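Local coordinates for appr-1-p processing domain protein (Thermus aquaticus Y51MC23, PDB 5M31) that belongs to the macro domain family and is built on a six-stranded mixed beta-sheet packed between helices, at residues Ala22-Leu27 with Val118-Leu123; Tyr83-Pro88 with Cys111-Leu116. All coordinates share one frame; numbering follows the deposited sequence. Where two conformers were deposited one is given.

Contact 1: residues Ala22-Leu27 with Val118-Leu123; sequences APVEAL and VRSIAL
Two neighbouring parallel strands of the central sheet, 26-31 and 120-123, begin side by side here, and Leu27 pairs with Ala122 as a parallel bridge with CA atoms 5.1 Å apart. The firm backbone bond of this pair runs from Ala122 N to Ala26 O, 3.0 Å. On the other side of Ala26 the pairing is poorer: Ser120 O meets the N-H groups of Glu25 and Ala26 only through weak, bent bonds.

Side chains take over at this frayed end. Ser120 OG sits between its own N and carbonyl carbon (chi1 57°), facing Glu25 N, which donates to it over 3.0 Å. Water 1 lies 2.9 Å from the same Ser120 OG and donates to Pro23 O, tying in the inverse gamma turn centred on Pro23. Ser120 N, by contrast, is buried without a partner in the model. Glu25 reaches out with an extended chain, and its OE1 accepts Arg119 N at 2.9 Å; the donor stands above the carboxylate plane, 57° out of it. The donor is the main-chain N-H, so the two charged groups do not pair here; the Arg119 guanidinium leads away, and its NH2 bonds Gly151 O.

In the macro domain fold both faces of such a sheet are covered, and apolar groups flank the pair on each. On one face the Ala122 methyl is met by Ala22, CB to CB 3.6 Å, by Leu27 CD2 and, less closely, by Val24 CG2. On the face of Ala26 and Ile121, Ala26 CB lies 3.8 Å from Ile121 CG1, with Val118 CG1 beside it; Phe85 of the adjoining strand touches both Ala26 and Ile121.

Contact 2: residues Tyr83-Pro88 with Cys111-Leu116; sequences YIFNFP and CRIQEL
Phe85 and Leu116 approach from opposite directions, the ring reaching out from the strand and the branched tip reaching toward the sheet from the helix, until Leu116 CD1 is 4.0 Å from Phe85 CZ. That methyl meets the Phe85 ring obliquely, but it lies over one face of the Tyr83 ring, 4.1 Å above the plane and displaced toward the rim. One leucine branch thus touches both aromatic rings, while its other branch, CD2, borders Tyr83 at CE1 and OH.

The Phe85 side chain does not start out at the helix; CG stands beside the backbone N (chi1 -81°), and from there the far end of the ring swings in. Its CE2 corner comes within 3.5 Å of Arg112 CB and 3.9 Å of Ile113 CG1, the isoleucine side chain crossing the phenylalanine at about a right angle. Only the aliphatic base of Arg112 takes part, since its end leads away.

The pair forms part of a beta-alpha-beta crossover: strand 83-88 is followed by helix 99-116, which returns over the sheet to the parallel strand 120-123. The short segments run nearly antiparallel, at 156°, with axes 11.1 Å apart, a spacing bridged by these side chains. Ile121 of that returning strand touches both Phe85 and Ile113, and Val72 of the edge strand 71-74 touches Tyr83, Arg112 and Leu116.

Direct contact across the segments is apolar, and the polar link is made through solvent. Water 2, in the plane of the Tyr83 ring at its edge, lies 2.9 Å from Tyr83 OH and donates to Leu116 O over 2.7 Å, joining the phenol to the backbone carbonyl of Leu116.

The centres of contacts 1 and 2 lie about 10 Å apart, and both involve the same sheet, in which strand 26-31 stands between 120-123 and 83-88. Along the chain the order is 22-27, 83-88, 111-116, 118-123, so contact 1 joins the ends of a stretch that contains both partners of contact 2. Helix 99-116 leads through a short loop into strand 120-123. Neighbouring backbones meet through probable hydrogen bonds, Leu27 N to Tyr83 O at 3.0 Å and Phe85 N to Leu27 O at 2.7 Å, while Val118 CG2 packs on Tyr83 CD2. Contact 1 therefore represents strand pairing within the macro domain sheet, and contact 2 its helical cover.

Contact 1: residues Ala22-Leu27 with Val118-Leu123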
# COMPACT_ATOMS: atom_id res chain seq x y z
N ALA A 22 7.58 -3.34 10.05
CA ALA A 22 6.37 -3.83 10.64
C ALA A 22 6.41 -5.39 10.57
O ALA A 22 6.65 -5.93 9.50
CB ALA A 22 5.18 -3.31 9.91
N PRO A 23 6.07 -6.07 11.64
CA PRO A 23 6.27 -7.57 11.69
C PRO A 23 5.05 -8.32 11.20
O PRO A 23 4.39 -9.07 11.95
CB PRO A 23 6.58 -7.80 13.13
CG PRO A 23 5.72 -6.81 13.86
CD PRO A 23 5.68 -5.57 12.97
N VAL A 24 4.68 -8.01 9.95
CA VAL A 24 3.39 -8.43 9.40
C VAL A 24 3.57 -9.23 8.13
O VAL A 24 4.66 -9.37 7.65
CB VAL A 24 2.52 -7.18 9.11
CG1 VAL A 24 2.23 -6.44 10.40
CG2 VAL A 24 3.23 -6.30 8.11
N GLU A 25 2.48 -9.75 7.58
CA GLU A 25 2.53 -10.59 6.38
C GLU A 25 2.64 -9.77 5.12
O GLU A 25 3.13 -10.27 4.13
CB GLU A 25 1.26 -11.45 6.26
CG GLU A 25 1.14 -12.54 7.31
CD GLU A 25 -0.09 -13.43 7.13
OE1 GLU A 25 -0.91 -13.20 6.27
OE2 GLU A 25 -0.23 -14.40 7.88
N ALA A 26 2.11 -8.54 5.13
CA ALA A 26 1.99 -7.75 3.91
C ALA A 26 2.32 -6.30 4.23
O ALA A 26 1.85 -5.80 5.23
CB ALA A 26 0.60 -7.87 3.31
N LEU A 27 3.08 -5.66 3.35
CA LEU A 27 3.30 -4.22 3.39
C LEU A 27 2.66 -3.57 2.19
O LEU A 27 2.74 -4.07 1.07
CB LEU A 27 4.77 -3.87 3.37
CG LEU A 27 5.62 -4.37 4.55
CD1 LEU A 27 7.05 -3.87 4.36
CD2 LEU A 27 5.06 -3.96 5.91
N VAL A 118 -4.69 -12.78 3.73
CA VAL A 118 -3.69 -12.06 4.54
C VAL A 118 -4.23 -11.75 5.92
O VAL A 118 -5.38 -11.33 6.06
CB VAL A 118 -3.30 -10.75 3.81
CG1 VAL A 118 -2.54 -9.82 4.73
CG2 VAL A 118 -2.48 -11.11 2.60
N ARG A 119 -3.42 -12.03 6.98
CA ARG A 119 -3.91 -11.90 8.35
C ARG A 119 -3.30 -10.70 9.07
O ARG A 119 -3.73 -10.36 10.16
CB ARG A 119 -3.59 -13.16 9.17
CG ARG A 119 -4.08 -14.44 8.55
CD ARG A 119 -5.59 -14.45 8.36
NE ARG A 119 -6.32 -14.12 9.59
CZ ARG A 119 -6.58 -14.94 10.61
NH1 ARG A 119 -6.20 -16.23 10.62
NH2 ARG A 119 -7.26 -14.47 11.66
N SER A 120 -2.27 -10.10 8.47
CA SER A 120 -1.71 -8.86 9.05
C SER A 120 -1.08 -8.04 7.95
O SER A 120 -0.50 -8.58 7.02
CB SER A 120 -0.68 -9.17 10.14
OG SER A 120 0.33 -9.99 9.63
N ILE A 121 -1.26 -6.72 8.03
CA ILE A 121 -0.84 -5.81 6.97
C ILE A 121 -0.52 -4.46 7.59
O ILE A 121 -1.14 -4.05 8.58
CB ILE A 121 -1.92 -5.68 5.86
CG1 ILE A 121 -1.40 -4.95 4.63
CG2 ILE A 121 -3.20 -5.12 6.42
CD1 ILE A 121 -2.21 -5.25 3.37
N ALA A 122 0.46 -3.77 7.01
CA ALA A 122 0.83 -2.43 7.43
C ALA A 122 0.84 -1.51 6.22
O ALA A 122 1.28 -1.91 5.15
CB ALA A 122 2.21 -2.38 8.09
N LEU A 123 0.41 -0.28 6.48
CA LEU A 123 0.22 0.73 5.47
C LEU A 123 0.88 2.03 5.90
O LEU A 123 0.88 2.38 7.08
CB LEU A 123 -1.25 1.13 5.42
CG LEU A 123 -2.42 0.51 4.91
CD1 LEU A 123 -2.73 -0.68 5.78
CD2 LEU A 123 -3.52 1.58 4.91
O HOH W 1 1.92 -10.24 12.09

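Contact 2: residues Tyr83-Pro88 with Cys111-Leu116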
# COMPACT_ATOMS: atom_id res chain seq x y z
N TYR A 83 4.15 -10.44 1.22
CA TYR A 83 3.56 -9.68 0.10
C TYR A 83 3.90 -8.23 0.19
O TYR A 83 3.87 -7.62 1.28
CB TYR A 83 2.04 -9.80 0.11
CG TYR A 83 1.51 -11.21 0.04
CD1 TYR A 83 1.57 -11.94 -1.12
CD2 TYR A 83 0.99 -11.80 1.16
CE1 TYR A 83 1.05 -13.22 -1.19
CE2 TYR A 83 0.53 -13.11 1.12
CZ TYR A 83 0.55 -13.79 -0.06
OH TYR A 83 0.05 -15.11 -0.11
N ILE A 84 4.17 -7.67 -0.99
CA ILE A 84 4.21 -6.21 -1.19
C ILE A 84 3.01 -5.80 -2.03
O ILE A 84 2.81 -6.37 -3.08
CB ILE A 84 5.48 -5.78 -1.91
CG1 ILE A 84 6.75 -6.32 -1.21
CG2 ILE A 84 5.53 -4.23 -1.96
CD1 ILE A 84 6.94 -5.83 0.18
N PHE A 85 2.12 -4.96 -1.45
CA PHE A 85 0.90 -4.51 -2.10
C PHE A 85 1.21 -3.10 -2.65
O PHE A 85 1.29 -2.16 -1.84
CB PHE A 85 -0.23 -4.38 -1.14
CG PHE A 85 -0.96 -5.69 -0.80
CD1 PHE A 85 -0.33 -6.88 -0.60
CD2 PHE A 85 -2.30 -5.64 -0.52
CE1 PHE A 85 -1.07 -8.05 -0.22
CE2 PHE A 85 -3.03 -6.76 -0.14
CZ PHE A 85 -2.41 -7.98 -0.02
N ASN A 86 1.41 -3.02 -3.96
CA ASN A 86 1.84 -1.78 -4.61
C ASN A 86 0.54 -1.06 -4.99
O ASN A 86 -0.15 -1.47 -5.90
CB ASN A 86 2.75 -2.05 -5.80
CG ASN A 86 4.05 -2.73 -5.42
OD1 ASN A 86 5.00 -2.10 -4.92
ND2 ASN A 86 4.08 -4.10 -5.57
N PHE A 87 0.23 -0.05 -4.18
CA PHE A 87 -1.10 0.68 -4.17
C PHE A 87 -0.92 1.98 -4.94
O PHE A 87 -0.26 2.89 -4.46
CB PHE A 87 -1.41 0.95 -2.67
CG PHE A 87 -2.74 1.57 -2.38
CD1 PHE A 87 -3.04 2.85 -2.79
CD2 PHE A 87 -3.61 0.96 -1.53
CE1 PHE A 87 -4.23 3.47 -2.43
CE2 PHE A 87 -4.79 1.59 -1.12
CZ PHE A 87 -5.10 2.83 -1.59
N PRO A 88 -1.51 2.09 -6.12
CA PRO A 88 -1.37 3.33 -6.87
C PRO A 88 -2.15 4.49 -6.22
O PRO A 88 -3.33 4.35 -5.94
CB PRO A 88 -1.94 2.96 -8.26
CG PRO A 88 -1.97 1.49 -8.29
CD PRO A 88 -2.20 1.06 -6.91
N CYS A 111 -10.16 -6.24 -1.24
CA CYS A 111 -10.21 -7.38 -2.19
C CYS A 111 -8.96 -8.25 -2.12
O CYS A 111 -9.07 -9.48 -2.03
CB CYS A 111 -10.37 -6.88 -3.61
SG CYS A 111 -11.96 -6.07 -3.84
N ARG A 112 -7.77 -7.65 -2.16
CA ARG A 112 -6.53 -8.44 -2.24
C ARG A 112 -6.25 -9.12 -0.91
O ARG A 112 -5.74 -10.24 -0.89
CB ARG A 112 -5.33 -7.59 -2.58
CG ARG A 112 -5.16 -7.19 -4.04
CD ARG A 112 -5.78 -8.08 -5.09
NE ARG A 112 -5.02 -9.30 -5.37
CZ ARG A 112 -3.94 -9.35 -6.15
NH1 ARG A 112 -3.58 -8.30 -6.85
NH2 ARG A 112 -3.23 -10.49 -6.26
N ILE A 113 -6.53 -8.43 0.19
CA ILE A 113 -6.37 -9.03 1.54
C ILE A 113 -7.21 -10.30 1.62
O ILE A 113 -6.71 -11.41 2.05
CB ILE A 113 -6.75 -7.99 2.63
CG1 ILE A 113 -5.68 -6.89 2.68
CG2 ILE A 113 -7.00 -8.69 3.97
CD1 ILE A 113 -6.10 -5.75 3.56
N GLN A 114 -8.45 -10.20 1.18
CA GLN A 114 -9.37 -11.34 1.23
C GLN A 114 -8.97 -12.45 0.31
O GLN A 114 -8.96 -13.63 0.75
CB GLN A 114 -10.82 -10.83 1.10
CG GLN A 114 -11.09 -10.02 2.37
CD GLN A 114 -12.52 -9.64 2.64
OE1 GLN A 114 -13.31 -9.39 1.73
NE2 GLN A 114 -12.86 -9.55 3.97
N GLU A 115 -8.60 -12.12 -0.93
CA GLU A 115 -8.16 -13.11 -1.96
C GLU A 115 -7.00 -13.94 -1.46
O GLU A 115 -6.99 -15.18 -1.63
CB GLU A 115 -7.71 -12.43 -3.27
CG GLU A 115 -8.84 -11.90 -4.14
CD GLU A 115 -8.41 -10.97 -5.24
OE1 GLU A 115 -7.21 -10.58 -5.37
OE2 GLU A 115 -9.31 -10.41 -5.92
N LEU A 116 -6.05 -13.27 -0.81
CA LEU A 116 -4.80 -13.85 -0.41
C LEU A 116 -4.84 -14.35 1.03
O LEU A 116 -3.86 -14.95 1.48
CB LEU A 116 -3.65 -12.88 -0.61
CG LEU A 116 -3.35 -12.55 -2.07
CD1 LEU A 116 -2.48 -11.33 -2.21
CD2 LEU A 116 -2.74 -13.77 -2.76
O HOH W 2 -1.36 -15.72 2.32